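Local coordinates for cell division control protein 4 (Saccharomyces cerevisiae, PDB 3V7D) that recognises phosphorylated targets such as the CDK inhibitor Sic1 for an SCF E3 ubiquitin ligase, leading to their ubiquitination and proteasomal degradation, at residues 33-38 with 53-58; 76-81 with 89-94; 103-108 with 405-410; 134-139 with 188-193. The protein carries 1 engineered substitution. One frame throughout, in Å; residues are numbered along the deposited sequence.

Overall arrangement
This chain joins an F-box helical region to a WD40 propeller. Interactions 1 and 2 lie in the helical part, with centres about 15 Å apart, and touch directly through Trp56, Leu91 and Arg92. Interactions 2 and 3 both use helix 87-106, which runs from the F-box helices to the propeller. Interaction 3 sets its last turn against WD 7. Interaction 4 packs WD 1 against WD 2. Interactions 1, 2 and 3 are buried, whereas interaction 4 is partly buried and ends at exposed Lys191. Interactions 1 and 3 pack aliphatic groups on aromatic rings, interaction 1 also on Leu55. Interaction 2 instead lays a guanidinium on a helix beside leucine packing. Interaction 4 has a CH-pi contact.

Interaction 1: residues 33-38 with 53-58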
loop_
_atom_site.group_PDB
_atom_site.type_symbol
_atom_site.label_atom_id
_atom_site.label_comp_id
_atom_site.label_asym_id
_atom_site.label_seq_id
_atom_site.Cartn_x
_atom_site.Cartn_y
_atom_site.Cartn_z
ATOM N N GLU B 33 12.004 16.793 -1.286
ATOM C CA GLU B 33 12.866 17.579 -2.163
ATOM C C GLU B 33 13.903 18.348 -1.355
ATOM O O GLU B 33 15.072 18.426 -1.731
ATOM C CB GLU B 33 12.043 18.549 -3.015
ATOM C CG GLU B 33 11.273 17.892 -4.149
ATOM C CD GLU B 33 9.802 17.702 -3.831
ATOM O OE1 GLU B 33 9.443 17.690 -2.632
ATOM O OE2 GLU B 33 9.003 17.571 -4.785
ATOM N N ASP B 34 13.465 18.910 -0.236
ATOM C CA ASP B 34 14.340 19.710 0.604
ATOM C C ASP B 34 15.349 18.815 1.307
ATOM O O ASP B 34 16.508 19.182 1.478
ATOM C CB ASP B 34 13.510 20.512 1.606
ATOM C CG ASP B 34 12.566 21.483 0.922
ATOM O OD1 ASP B 34 13.004 22.136 -0.052
ATOM O OD2 ASP B 34 11.391 21.583 1.341
ATOM N N ILE B 35 14.904 17.626 1.691
ATOM C CA ILE B 35 15.788 16.647 2.304
ATOM C C ILE B 35 16.880 16.210 1.325
ATOM O O ILE B 35 18.046 16.081 1.703
ATOM C CB ILE B 35 14.993 15.438 2.832
ATOM C CG1 ILE B 35 14.089 15.884 3.987
ATOM C CG2 ILE B 35 15.930 14.331 3.286
ATOM C CD1 ILE B 35 13.266 14.769 4.594
ATOM N N ILE B 36 16.506 16.016 0.062
ATOM C CA ILE B 36 17.468 15.635 -0.971
ATOM C C ILE B 36 18.522 16.715 -1.187
ATOM O O ILE B 36 19.716 16.420 -1.273
ATOM C CB ILE B 36 16.773 15.295 -2.307
ATOM C CG1 ILE B 36 15.983 13.997 -2.162
ATOM C CG2 ILE B 36 17.792 15.157 -3.435
ATOM C CD1 ILE B 36 16.804 12.873 -1.571
ATOM N N ASN B 37 18.079 17.966 -1.269
ATOM C CA ASN B 37 19.006 19.084 -1.386
ATOM C C ASN B 37 19.912 19.179 -0.168
ATOM O O ASN B 37 21.092 19.512 -0.280
ATOM C CB ASN B 37 18.249 20.403 -1.572
ATOM C CG ASN B 37 17.629 20.530 -2.950
ATOM O OD1 ASN B 37 18.131 19.968 -3.921
ATOM N ND2 ASN B 37 16.534 21.279 -3.041
ATOM N N SER B 38 19.352 18.883 1.000
ATOM C CA SER B 38 20.093 19.001 2.246
ATOM C C SER B 38 21.255 18.012 2.298
ATOM O O SER B 38 22.293 18.298 2.890
ATOM C CB SER B 38 19.155 18.825 3.439
ATOM O OG SER B 38 18.207 19.882 3.480
ATOM N N THR B 53 16.737 6.007 10.287
ATOM C CA THR B 53 15.827 5.127 9.579
ATOM C C THR B 53 14.461 5.790 9.531
ATOM O O THR B 53 13.809 5.825 8.487
ATOM C CB THR B 53 15.710 3.765 10.296
ATOM O OG1 THR B 53 16.907 3.008 10.080
ATOM C CG2 THR B 53 14.518 2.973 9.774
ATOM N N SER B 54 14.051 6.340 10.671
ATOM C CA SER B 54 12.709 6.885 10.842
ATOM C C SER B 54 12.363 7.954 9.810
ATOM O O SER B 54 11.233 8.013 9.332
ATOM C CB SER B 54 12.517 7.423 12.266
ATOM O OG SER B 54 13.370 8.526 12.523
ATOM N N LEU B 55 13.337 8.785 9.462
ATOM C CA LEU B 55 13.122 9.836 8.474
ATOM C C LEU B 55 12.586 9.257 7.168
ATOM O O LEU B 55 11.598 9.744 6.624
ATOM C CB LEU B 55 14.425 10.594 8.220
ATOM C CG LEU B 55 14.419 11.851 7.349
ATOM C CD1 LEU B 55 15.556 12.751 7.776
ATOM C CD2 LEU B 55 14.554 11.511 5.875
ATOM N N TRP B 56 13.244 8.215 6.672
ATOM C CA TRP B 56 12.868 7.605 5.401
ATOM C C TRP B 56 11.669 6.678 5.552
ATOM O O TRP B 56 10.889 6.508 4.616
ATOM C CB TRP B 56 14.067 6.884 4.781
ATOM C CG TRP B 56 15.156 7.848 4.481
ATOM C CD1 TRP B 56 16.302 8.038 5.191
ATOM C CD2 TRP B 56 15.172 8.809 3.423
ATOM N NE1 TRP B 56 17.048 9.043 4.623
ATOM C CE2 TRP B 56 16.373 9.533 3.537
ATOM C CE3 TRP B 56 14.294 9.116 2.382
ATOM C CZ2 TRP B 56 16.715 10.552 2.654
ATOM C CZ3 TRP B 56 14.634 10.126 1.505
ATOM C CH2 TRP B 56 15.837 10.830 1.644
ATOM N N LYS B 57 11.519 6.094 6.738
ATOM C CA LYS B 57 10.332 5.311 7.056
ATOM C C LYS B 57 9.086 6.188 6.973
ATOM O O LYS B 57 8.098 5.814 6.340
ATOM C CB LYS B 57 10.443 4.688 8.450
ATOM C CG LYS B 57 9.251 3.812 8.822
ATOM C CD LYS B 57 9.365 3.261 10.238
ATOM C CE LYS B 57 8.172 2.382 10.583
ATOM N NZ LYS B 57 8.235 1.846 11.972
ATOM N N LYS B 58 9.148 7.359 7.604
ATOM C CA LYS B 58 8.041 8.312 7.586
ATOM C C LYS B 58 7.670 8.757 6.171
ATOM O O LYS B 58 6.490 8.831 5.831
ATOM C CB LYS B 58 8.366 9.539 8.445
ATOM C CG LYS B 58 8.300 9.305 9.950
ATOM C CD LYS B 58 8.830 10.518 10.705
ATOM C CE LYS B 58 8.448 10.488 12.180
ATOM N NZ LYS B 58 9.033 9.322 12.895
#
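Beside the meeting of Ile35 with Leu55, the backbone oxygen Asp34 O is gripped by two donors of one residue. Ser38 OG bonds to Asp34 O at 2.7 Å, and Ser38 N bonds to it from the opposite face of the carbonyl plane. The hydroxyl sits above that plane and adds a second bond to the regular helical one. Across the gap the contact is apolar. Ile35 has CG2 opposite its backbone N and CG1 beside it (chi1 -66°), which splits the branches between Trp56 and Leu55. Ile35 and Leu55 meet tip to tip, with Ile35 CD1 3.7 Å from Leu55 CD2. Ile35 CG2 comes in obliquely, 3.9 Å from Trp56 CH2. Ile36 CD1 meets the edge of the same ring, 3.9 Å from Trp56 CH2. Leu55 CD2 lies over the centre of one indole face. The segment axes approach to 12.7 Å at 146°, roughly antiparallel. Both segments belong to the F-box. Asp34 OD1 bonds to the backbone of the other protein chain. Helix 43-49 packs on Ile35 and Trp56 through Ile49, helix 20-27 reaches Leu55 through Phe27, and helix 87-106 meets Trp56 through Leu91 and Arg92.

Interaction 2: residues 76-81 with 89-94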
loop_
_atom_site.group_PDB
_atom_site.type_symbol
_atom_site.label_atom_id
_atom_site.label_comp_id
_atom_site.label_asym_id
_atom_site.label_seq_id
_atom_site.Cartn_x
_atom_site.Cartn_y
_atom_site.Cartn_z
ATOM N N LEU B 76 13.296 -6.395 4.416
ATOM C CA LEU B 76 13.920 -7.653 4.035
ATOM C C LEU B 76 14.146 -7.728 2.525
ATOM O O LEU B 76 15.234 -8.076 2.059
ATOM C CB LEU B 76 13.047 -8.823 4.482
ATOM C CG LEU B 76 13.677 -10.192 4.246
ATOM C CD1 LEU B 76 14.967 -10.317 5.040
ATOM C CD2 LEU B 76 12.706 -11.275 4.627
ATOM N N LYS B 77 13.103 -7.404 1.769
ATOM C CA LYS B 77 13.185 -7.344 0.315
ATOM C C LYS B 77 14.301 -6.392 -0.141
ATOM O O LYS B 77 15.041 -6.687 -1.086
ATOM C CB LYS B 77 11.836 -6.905 -0.253
ATOM C CG LYS B 77 11.753 -6.903 -1.766
ATOM C CD LYS B 77 10.333 -6.588 -2.236
ATOM C CE LYS B 77 10.255 -5.277 -3.026
ATOM N NZ LYS B 77 8.852 -4.934 -3.423
ATOM N N LEU B 78 14.425 -5.258 0.549
ATOM C CA LEU B 78 15.481 -4.286 0.258
ATOM C C LEU B 78 16.880 -4.822 0.586
ATOM O O LEU B 78 17.852 -4.531 -0.115
ATOM C CB LEU B 78 15.220 -2.967 0.997
ATOM C CG LEU B 78 14.086 -2.112 0.425
ATOM C CD1 LEU B 78 13.912 -0.820 1.213
ATOM C CD2 LEU B 78 14.342 -1.815 -1.048
ATOM N N SER B 79 16.972 -5.610 1.652
ATOM C CA SER B 79 18.238 -6.214 2.039
ATOM C C SER B 79 18.690 -7.236 1.002
ATOM O O SER B 79 19.878 -7.343 0.696
ATOM C CB SER B 79 18.118 -6.882 3.406
ATOM O OG SER B 79 19.342 -7.489 3.769
ATOM N N GLN B 80 17.730 -7.984 0.471
ATOM C CA GLN B 80 17.998 -8.963 -0.573
ATOM C C GLN B 80 18.475 -8.267 -1.845
ATOM O O GLN B 80 19.381 -8.744 -2.523
ATOM C CB GLN B 80 16.739 -9.792 -0.867
ATOM C CG GLN B 80 16.250 -10.639 0.310
ATOM C CD GLN B 80 14.925 -11.340 0.034
ATOM O OE1 GLN B 80 14.203 -10.991 -0.902
ATOM N NE2 GLN B 80 14.601 -12.335 0.853
ATOM N N LYS B 81 17.862 -7.130 -2.154
ATOM C CA LYS B 81 18.197 -6.379 -3.359
ATOM C C LYS B 81 19.503 -5.602 -3.195
ATOM O O LYS B 81 20.341 -5.594 -4.099
ATOM C CB LYS B 81 17.054 -5.430 -3.729
ATOM C CG LYS B 81 17.236 -4.720 -5.060
ATOM C CD LYS B 81 16.049 -3.817 -5.366
ATOM C CE LYS B 81 16.253 -3.051 -6.665
ATOM N NZ LYS B 81 15.142 -2.093 -6.934
ATOM N N ASP B 89 20.145 3.884 3.784
ATOM C CA ASP B 89 20.378 4.098 2.363
ATOM C C ASP B 89 19.427 3.248 1.515
ATOM O O ASP B 89 18.977 3.686 0.457
ATOM C CB ASP B 89 21.841 3.814 1.999
ATOM C CG ASP B 89 22.810 4.824 2.613
ATOM O OD1 ASP B 89 22.389 5.959 2.932
ATOM O OD2 ASP B 89 23.999 4.482 2.774
ATOM N N ARG B 90 19.129 2.039 1.987
ATOM C CA ARG B 90 18.168 1.169 1.324
ATOM C C ARG B 90 16.822 1.874 1.223
ATOM O O ARG B 90 16.212 1.918 0.153
ATOM C CB ARG B 90 17.989 -0.142 2.096
ATOM C CG ARG B 90 19.103 -1.155 1.919
ATOM C CD ARG B 90 18.931 -2.327 2.882
ATOM N NE ARG B 90 20.039 -3.277 2.798
ATOM C CZ ARG B 90 20.375 -4.119 3.772
ATOM N NH1 ARG B 90 19.693 -4.124 4.910
ATOM N NH2 ARG B 90 21.398 -4.951 3.613
ATOM N N LEU B 91 16.372 2.428 2.346
ATOM C CA LEU B 91 15.079 3.094 2.414
ATOM C C LEU B 91 15.052 4.374 1.574
ATOM O O LEU B 91 14.034 4.701 0.964
ATOM C CB LEU B 91 14.707 3.401 3.866
ATOM C CG LEU B 91 14.388 2.203 4.767
ATOM C CD1 LEU B 91 14.070 2.682 6.166
ATOM C CD2 LEU B 91 13.227 1.374 4.218
ATOM N N ARG B 92 16.168 5.096 1.550
ATOM C CA ARG B 92 16.268 6.298 0.732
ATOM C C ARG B 92 16.197 5.946 -0.755
ATOM O O ARG B 92 15.454 6.571 -1.511
ATOM C CB ARG B 92 17.551 7.085 1.043
ATOM C CG ARG B 92 17.867 8.184 0.016
ATOM C CD ARG B 92 18.943 9.155 0.512
ATOM N NE ARG B 92 20.148 8.465 0.960
ATOM C CZ ARG B 92 21.181 8.187 0.172
ATOM N NH1 ARG B 92 21.154 8.547 -1.104
ATOM N NH2 ARG B 92 22.237 7.549 0.660
ATOM N N LEU B 93 16.958 4.938 -1.170
ATOM C CA LEU B 93 16.944 4.513 -2.569
ATOM C C LEU B 93 15.566 3.998 -2.990
ATOM O O LEU B 93 15.101 4.268 -4.097
ATOM C CB LEU B 93 18.016 3.454 -2.839
ATOM C CG LEU B 93 19.485 3.898 -2.747
ATOM C CD1 LEU B 93 20.366 2.990 -3.598
ATOM C CD2 LEU B 93 19.687 5.364 -3.136
ATOM N N SER B 94 14.921 3.254 -2.100
ATOM C CA SER B 94 13.575 2.768 -2.350
ATOM C C SER B 94 12.633 3.951 -2.529
ATOM O O SER B 94 11.797 3.959 -3.432
ATOM C CB SER B 94 13.097 1.893 -1.188
ATOM O OG SER B 94 11.774 1.432 -1.402
#
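Leu78 and Arg90 face each other with matching first torsions, each CG lying opposite its own carbonyl carbon (chi1 -74° and -77°). From there the arginine chain runs extended from CG to NE and carries its guanidinium along helix 71-81. The group lies down on Ser79, whose CA sits 3.4 Å above the guanidinium plane, over its centre. Ser79 OG is over a face too, 3.3 Å from Arg90 NH2, but the angle is too poor for a hydrogen bond. The polar end is held elsewhere. Arg90 NE donates to Tyr82 O, and Arg90 NH2 makes a weak bond to Pro83 O. These carbonyls follow helix 71-81, so the positive charge probably sits favourably near its C-terminal end. Leu78 fills the apolar side. Its CD1 lies 3.7 Å from Ser94 CB and 3.8 Å from Leu91 CD2, and it also reaches the backbone at Arg90 O. Within segment 89-94 of helix 87-106, Arg92 NH2 makes a salt bridge to Asp89 OD1 at 2.8 Å, from above the carboxylate plane. Arg50 pairs with the other oxygen, Asp89 OD2. The axes approach to 10.0 Å and cross at 95°. Two successive helices joined by a short connection and packed crosswise are consistent with an alpha-alpha corner, here in the helical region leading to the propeller.

Interaction 3: residues 103-108 with 405-410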
loop_
_atom_site.group_PDB
_atom_site.type_symbol
_atom_site.label_atom_id
_atom_site.label_comp_id
_atom_site.label_asym_id
_atom_site.label_seq_id
_atom_site.Cartn_x
_atom_site.Cartn_y
_atom_site.Cartn_z
ATOM N N LYS B 103 5.473 9.834 -9.814
ATOM C CA LYS B 103 5.367 11.094 -10.546
ATOM C C LYS B 103 5.048 10.859 -12.017
ATOM O O LYS B 103 4.285 11.615 -12.616
ATOM C CB LYS B 103 6.636 11.932 -10.395
ATOM C CG LYS B 103 6.603 12.873 -9.198
ATOM C CD LYS B 103 7.925 13.602 -9.017
ATOM C CE LYS B 103 7.749 14.861 -8.178
ATOM N NZ LYS B 103 7.011 14.599 -6.912
ATOM N N ASN B 104 5.626 9.808 -12.594
ATOM C CA ASN B 104 5.310 9.438 -13.970
ATOM C C ASN B 104 3.846 9.022 -14.127
ATOM O O ASN B 104 3.162 9.508 -15.020
ATOM C CB ASN B 104 6.247 8.333 -14.468
ATOM C CG ASN B 104 7.682 8.802 -14.591
ATOM O OD1 ASN B 104 7.950 10.000 -14.718
ATOM N ND2 ASN B 104 8.614 7.862 -14.563
ATOM N N TRP B 105 3.373 8.138 -13.247
ATOM C CA TRP B 105 1.968 7.743 -13.211
ATOM C C TRP B 105 1.033 8.952 -13.110
ATOM O O TRP B 105 -0.043 8.964 -13.704
ATOM C CB TRP B 105 1.695 6.828 -12.009
ATOM C CG TRP B 105 1.983 5.373 -12.213
ATOM C CD1 TRP B 105 3.165 4.728 -11.986
ATOM C CD2 TRP B 105 1.057 4.368 -12.653
ATOM N NE1 TRP B 105 3.035 3.386 -12.267
ATOM C CE2 TRP B 105 1.751 3.141 -12.681
ATOM C CE3 TRP B 105 -0.291 4.389 -13.036
ATOM C CZ2 TRP B 105 1.144 1.947 -13.075
ATOM C CZ3 TRP B 105 -0.892 3.203 -13.428
ATOM C CH2 TRP B 105 -0.174 1.999 -13.441
ATOM N N TYR B 106 1.446 9.956 -12.340
ATOM C CA TYR B 106 0.618 11.133 -12.074
ATOM C C TYR B 106 0.757 12.226 -13.136
ATOM O O TYR B 106 -0.083 13.118 -13.224
ATOM C CB TYR B 106 0.969 11.732 -10.708
ATOM C CG TYR B 106 0.315 11.062 -9.514
ATOM C CD1 TYR B 106 -0.608 10.038 -9.679
ATOM C CD2 TYR B 106 0.615 11.470 -8.218
ATOM C CE1 TYR B 106 -1.210 9.437 -8.588
ATOM C CE2 TYR B 106 0.021 10.873 -7.121
ATOM C CZ TYR B 106 -0.892 9.859 -7.313
ATOM O OH TYR B 106 -1.487 9.263 -6.226
ATOM N N ASN B 107 1.823 12.173 -13.927
ATOM C CA ASN B 107 2.051 13.195 -14.946
ATOM C C ASN B 107 1.206 12.964 -16.203
ATOM O O ASN B 107 1.473 12.041 -16.971
ATOM C CB ASN B 107 3.530 13.248 -15.317
ATOM C CG ASN B 107 3.875 14.447 -16.185
ATOM O OD1 ASN B 107 2.995 15.163 -16.666
ATOM N ND2 ASN B 107 5.169 14.666 -16.394
ATOM N N PRO B 108 0.203 13.829 -16.432
ATOM C CA PRO B 108 -0.699 13.668 -17.583
ATOM C C PRO B 108 0.028 13.828 -18.917
ATOM O O PRO B 108 -0.523 13.487 -19.964
ATOM C CB PRO B 108 -1.715 14.801 -17.396
ATOM C CG PRO B 108 -0.978 15.841 -16.627
ATOM C CD PRO B 108 -0.032 15.095 -15.715
ATOM N N ILE B 405 -3.206 4.896 -6.888
ATOM C CA ILE B 405 -3.662 4.771 -8.265
ATOM C C ILE B 405 -4.841 3.814 -8.408
ATOM O O ILE B 405 -4.858 2.747 -7.799
ATOM C CB ILE B 405 -2.511 4.271 -9.176
ATOM C CG1 ILE B 405 -1.445 5.355 -9.349
ATOM C CG2 ILE B 405 -3.033 3.850 -10.544
ATOM C CD1 ILE B 405 -1.866 6.466 -10.291
ATOM N N LEU B 406 -5.825 4.210 -9.211
ATOM C CA LEU B 406 -6.871 3.306 -9.673
ATOM C C LEU B 406 -6.781 3.163 -11.195
ATOM O O LEU B 406 -6.704 4.159 -11.916
ATOM C CB LEU B 406 -8.255 3.834 -9.288
ATOM C CG LEU B 406 -9.478 3.174 -9.940
ATOM C CD1 LEU B 406 -9.664 1.751 -9.443
ATOM C CD2 LEU B 406 -10.764 3.996 -9.726
ATOM N N VAL B 407 -6.770 1.924 -11.675
ATOM C CA VAL B 407 -6.866 1.660 -13.103
ATOM C C VAL B 407 -8.103 0.800 -13.332
ATOM O O VAL B 407 -8.253 -0.237 -12.700
ATOM C CB VAL B 407 -5.624 0.917 -13.643
ATOM C CG1 VAL B 407 -5.792 0.622 -15.127
ATOM C CG2 VAL B 407 -4.365 1.731 -13.407
ATOM N N SER B 408 -8.995 1.232 -14.218
ATOM C CA SER B 408 -10.244 0.498 -14.447
ATOM C C SER B 408 -10.495 0.240 -15.929
ATOM O O SER B 408 -10.023 0.980 -16.791
ATOM C CB SER B 408 -11.428 1.247 -13.834
ATOM O OG SER B 408 -11.472 2.594 -14.283
ATOM N N GLY B 409 -11.241 -0.817 -16.220
ATOM C CA GLY B 409 -11.502 -1.188 -17.595
ATOM C C GLY B 409 -12.930 -1.615 -17.870
ATOM O O GLY B 409 -13.607 -2.212 -17.024
ATOM N N SER B 410 -13.389 -1.297 -19.072
ATOM C CA SER B 410 -14.686 -1.751 -19.557
ATOM C C SER B 410 -14.672 -1.606 -21.068
ATOM O O SER B 410 -13.660 -1.207 -21.642
ATOM C CB SER B 410 -15.816 -0.914 -18.964
ATOM O OG SER B 410 -15.775 0.417 -19.446
#
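Ile405 divides its branches between two aromatic rings, Trp105 and Tyr106. Its CG1 lies beside the backbone N, and a second turn at chi2 of -75° swings CD1 toward the tyrosine. Ile405 CD1 stands 3.5 Å from Tyr106 CE1, at an oblique approach. The same methyl also lies 3.8 Å from Trp105 CE3. The other branch, CG2, meets the benzo end of the indole, with Ile405 CG2 3.6 Å from Trp105 CZ3. Val407, two residues along the strand, brings its CG2 to the indole edge near the ring plane, 3.8 Å from Trp105 CZ3. This strand lies in repeat WD 7 and in a four-stranded blade of the beta-propeller, and the last turn of helix 87-106 packs against it. Trp105 also meets Phe441 of strand 435-442, stacks with Phe463 just after strand 455-462, and donates from NE1 to Gly443 O in the turn after strand 435-442. Trimming Ile405 to an alanine would probably open a gap between the two rings and leave Tyr106 CE1 without its methyl partner. The tyrosine ring has an unusual turn, with chi2 at -4°, which brings its plane close to the CA-CB bond. Ring and isoleucine run alongside one another, pointing opposite ways. The phenol end is fixed by a hydrogen bond between Tyr106 OH and Asn404 O, just before the strand.

Interaction 4: residues 134-139 with 188-193; sequences YVITGA and WDIKKG
Tyr134 turns one ring face to Ile190 in the WD40 propeller, between the blades that hold strand 134-139 of repeat WD 1 and strand 185-189 of repeat WD 2. Ile190 CD1 sits over the centre of the face, 3.9 Å from the centroid of the Tyr134 ring and only 9° off the ring normal, a clear CH-pi contact. Ile190 CG2 is displaced toward the hydroxyl end, 3.9 Å from Tyr134 CZ. The two side chains overlap with their ends directed oppositely. Tyr134 CG lies opposite the carbonyl carbon (chi1 -69°), and the ring leans from its strand toward the turn that carries Ile190. Ile136 meets the isoleucine differently, tip to tip, with Ile136 CD1 3.9 Å from Ile190 CD1. Leu176 of strand 175-180 touches both isoleucines. At the exposed end Lys191 lies athwart the tyrosine, and its CG is 4.0 Å from Tyr134 OH. The lysine amine donates to Gly173 O. A serine in place of Tyr134 would probably leave Ile190 CD1 without its aromatic cover and open a gap between the blades. The turn follows the Trp-Asp pair, Trp188 and Asp189, that gives WD repeats their name. Asp189 holds the turn with an Asx motif. Lys191 NZ makes a weak salt bridge to Asp189 OD1 at 3.4 Å. Lys192 N donates to Asp189 OD1 at 2.9 Å, from above the carboxylate plane, with an N-H...O angle of 135°.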
loop_
_atom_site.group_PDB
_atom_site.type_symbol
_atom_site.label_atom_id
_atom_site.label_comp_id
_atom_site.label_asym_id
_atom_site.label_seq_id
_atom_site.Cartn_x
_atom_site.Cartn_y
_atom_site.Cartn_z
ATOM N N TYR B 134 6.466 -12.573 -13.616
ATOM C CA TYR B 134 5.667 -13.363 -14.542
ATOM C C TYR B 134 4.314 -12.711 -14.759
ATOM O O TYR B 134 3.703 -12.195 -13.822
ATOM C CB TYR B 134 5.417 -14.769 -14.003
ATOM C CG TYR B 134 6.620 -15.674 -13.937
ATOM C CD1 TYR B 134 7.365 -15.959 -15.074
ATOM C CD2 TYR B 134 6.981 -16.287 -12.743
ATOM C CE1 TYR B 134 8.459 -16.807 -15.017
ATOM C CE2 TYR B 134 8.070 -17.133 -12.673
ATOM C CZ TYR B 134 8.805 -17.391 -13.812
ATOM O OH TYR B 134 9.891 -18.237 -13.738
ATOM N N VAL B 135 3.844 -12.737 -16.000
ATOM C CA VAL B 135 2.446 -12.459 -16.278
ATOM C C VAL B 135 1.853 -13.757 -16.785
ATOM O O VAL B 135 2.395 -14.383 -17.699
ATOM C CB VAL B 135 2.245 -11.352 -17.327
ATOM C CG1 VAL B 135 0.760 -11.013 -17.448
ATOM C CG2 VAL B 135 3.041 -10.117 -16.956
ATOM N N ILE B 136 0.755 -14.177 -16.170
ATOM C CA ILE B 136 0.164 -15.472 -16.475
ATOM C C ILE B 136 -1.318 -15.312 -16.779
ATOM O O ILE B 136 -2.056 -14.708 -16.000
ATOM C CB ILE B 136 0.361 -16.454 -15.306
ATOM C CG1 ILE B 136 1.831 -16.480 -14.878
ATOM C CG2 ILE B 136 -0.107 -17.848 -15.689
ATOM C CD1 ILE B 136 2.071 -17.143 -13.547
ATOM N N THR B 137 -1.750 -15.847 -17.918
ATOM C CA THR B 137 -3.132 -15.699 -18.355
ATOM C C THR B 137 -3.771 -17.036 -18.705
ATOM O O THR B 137 -3.104 -17.954 -19.182
ATOM C CB THR B 137 -3.239 -14.789 -19.594
ATOM O OG1 THR B 137 -2.327 -15.250 -20.597
ATOM C CG2 THR B 137 -2.914 -13.341 -19.236
ATOM N N GLY B 138 -5.076 -17.127 -18.475
ATOM C CA GLY B 138 -5.846 -18.291 -18.870
ATOM C C GLY B 138 -7.018 -17.885 -19.745
ATOM O O GLY B 138 -7.527 -16.766 -19.638
ATOM N N ALA B 139 -7.444 -18.786 -20.623
ATOM C CA ALA B 139 -8.610 -18.521 -21.458
ATOM C C ALA B 139 -9.430 -19.778 -21.731
ATOM O O ALA B 139 -9.103 -20.870 -21.259
ATOM C CB ALA B 139 -8.194 -17.862 -22.762
ATOM N N TRP B 188 1.238 -26.510 -11.746
ATOM C CA TRP B 188 2.211 -26.361 -12.819
ATOM C C TRP B 188 3.547 -25.842 -12.300
ATOM O O TRP B 188 3.600 -25.090 -11.325
ATOM C CB TRP B 188 1.690 -25.395 -13.886
ATOM C CG TRP B 188 0.306 -25.688 -14.384
ATOM C CD1 TRP B 188 -0.866 -25.433 -13.737
ATOM C CD2 TRP B 188 -0.050 -26.260 -15.649
ATOM N NE1 TRP B 188 -1.930 -25.823 -14.513
ATOM C CE2 TRP B 188 -1.456 -26.334 -15.694
ATOM C CE3 TRP B 188 0.684 -26.725 -16.745
ATOM C CZ2 TRP B 188 -2.142 -26.851 -16.788
ATOM C CZ3 TRP B 188 -0.002 -27.240 -17.832
ATOM C CH2 TRP B 188 -1.400 -27.297 -17.846
ATOM N N ASP B 189 4.624 -26.249 -12.963
ATOM C CA ASP B 189 5.943 -25.695 -12.700
ATOM C C ASP B 189 6.400 -24.963 -13.956
ATOM O O ASP B 189 6.677 -25.589 -14.981
ATOM C CB ASP B 189 6.934 -26.808 -12.340
ATOM C CG ASP B 189 8.295 -26.273 -11.908
ATOM O OD1 ASP B 189 8.864 -25.401 -12.602
ATOM O OD2 ASP B 189 8.803 -26.731 -10.864
ATOM N N ILE B 190 6.479 -23.639 -13.872
ATOM C CA ILE B 190 6.875 -22.820 -15.016
ATOM C C ILE B 190 8.280 -23.162 -15.512
ATOM O O ILE B 190 8.519 -23.262 -16.716
ATOM C CB ILE B 190 6.797 -21.317 -14.683
ATOM C CG1 ILE B 190 5.343 -20.901 -14.470
ATOM C CG2 ILE B 190 7.401 -20.482 -15.799
ATOM C CD1 ILE B 190 5.167 -19.440 -14.115
ATOM N N LYS B 191 9.201 -23.366 -14.579
ATOM C CA LYS B 191 10.594 -23.601 -14.933
ATOM C C LYS B 191 10.828 -24.988 -15.522
ATOM O O LYS B 191 11.862 -25.230 -16.144
ATOM C CB LYS B 191 11.506 -23.363 -13.727
ATOM C CG LYS B 191 11.457 -21.931 -13.196
ATOM C CD LYS B 191 12.109 -21.809 -11.821
ATOM C CE LYS B 191 11.557 -22.844 -10.851
ATOM N NZ LYS B 191 10.064 -22.826 -10.818
ATOM N N LYS B 192 9.875 -25.897 -15.325
ATOM C CA LYS B 192 9.922 -27.207 -15.976
ATOM C C LYS B 192 9.049 -27.189 -17.223
ATOM O O LYS B 192 9.122 -28.088 -18.064
ATOM C CB LYS B 192 9.455 -28.316 -15.032
ATOM C CG LYS B 192 10.291 -28.463 -13.773
ATOM C CD LYS B 192 9.823 -29.648 -12.936
ATOM C CE LYS B 192 10.721 -29.863 -11.727
ATOM N NZ LYS B 192 10.383 -31.116 -11.003
ATOM N N GLY B 193 8.223 -26.152 -17.330
ATOM C CA GLY B 193 7.334 -25.981 -18.464
ATOM C C GLY B 193 6.300 -27.082 -18.602
ATOM O O GLY B 193 5.934 -27.457 -19.717
#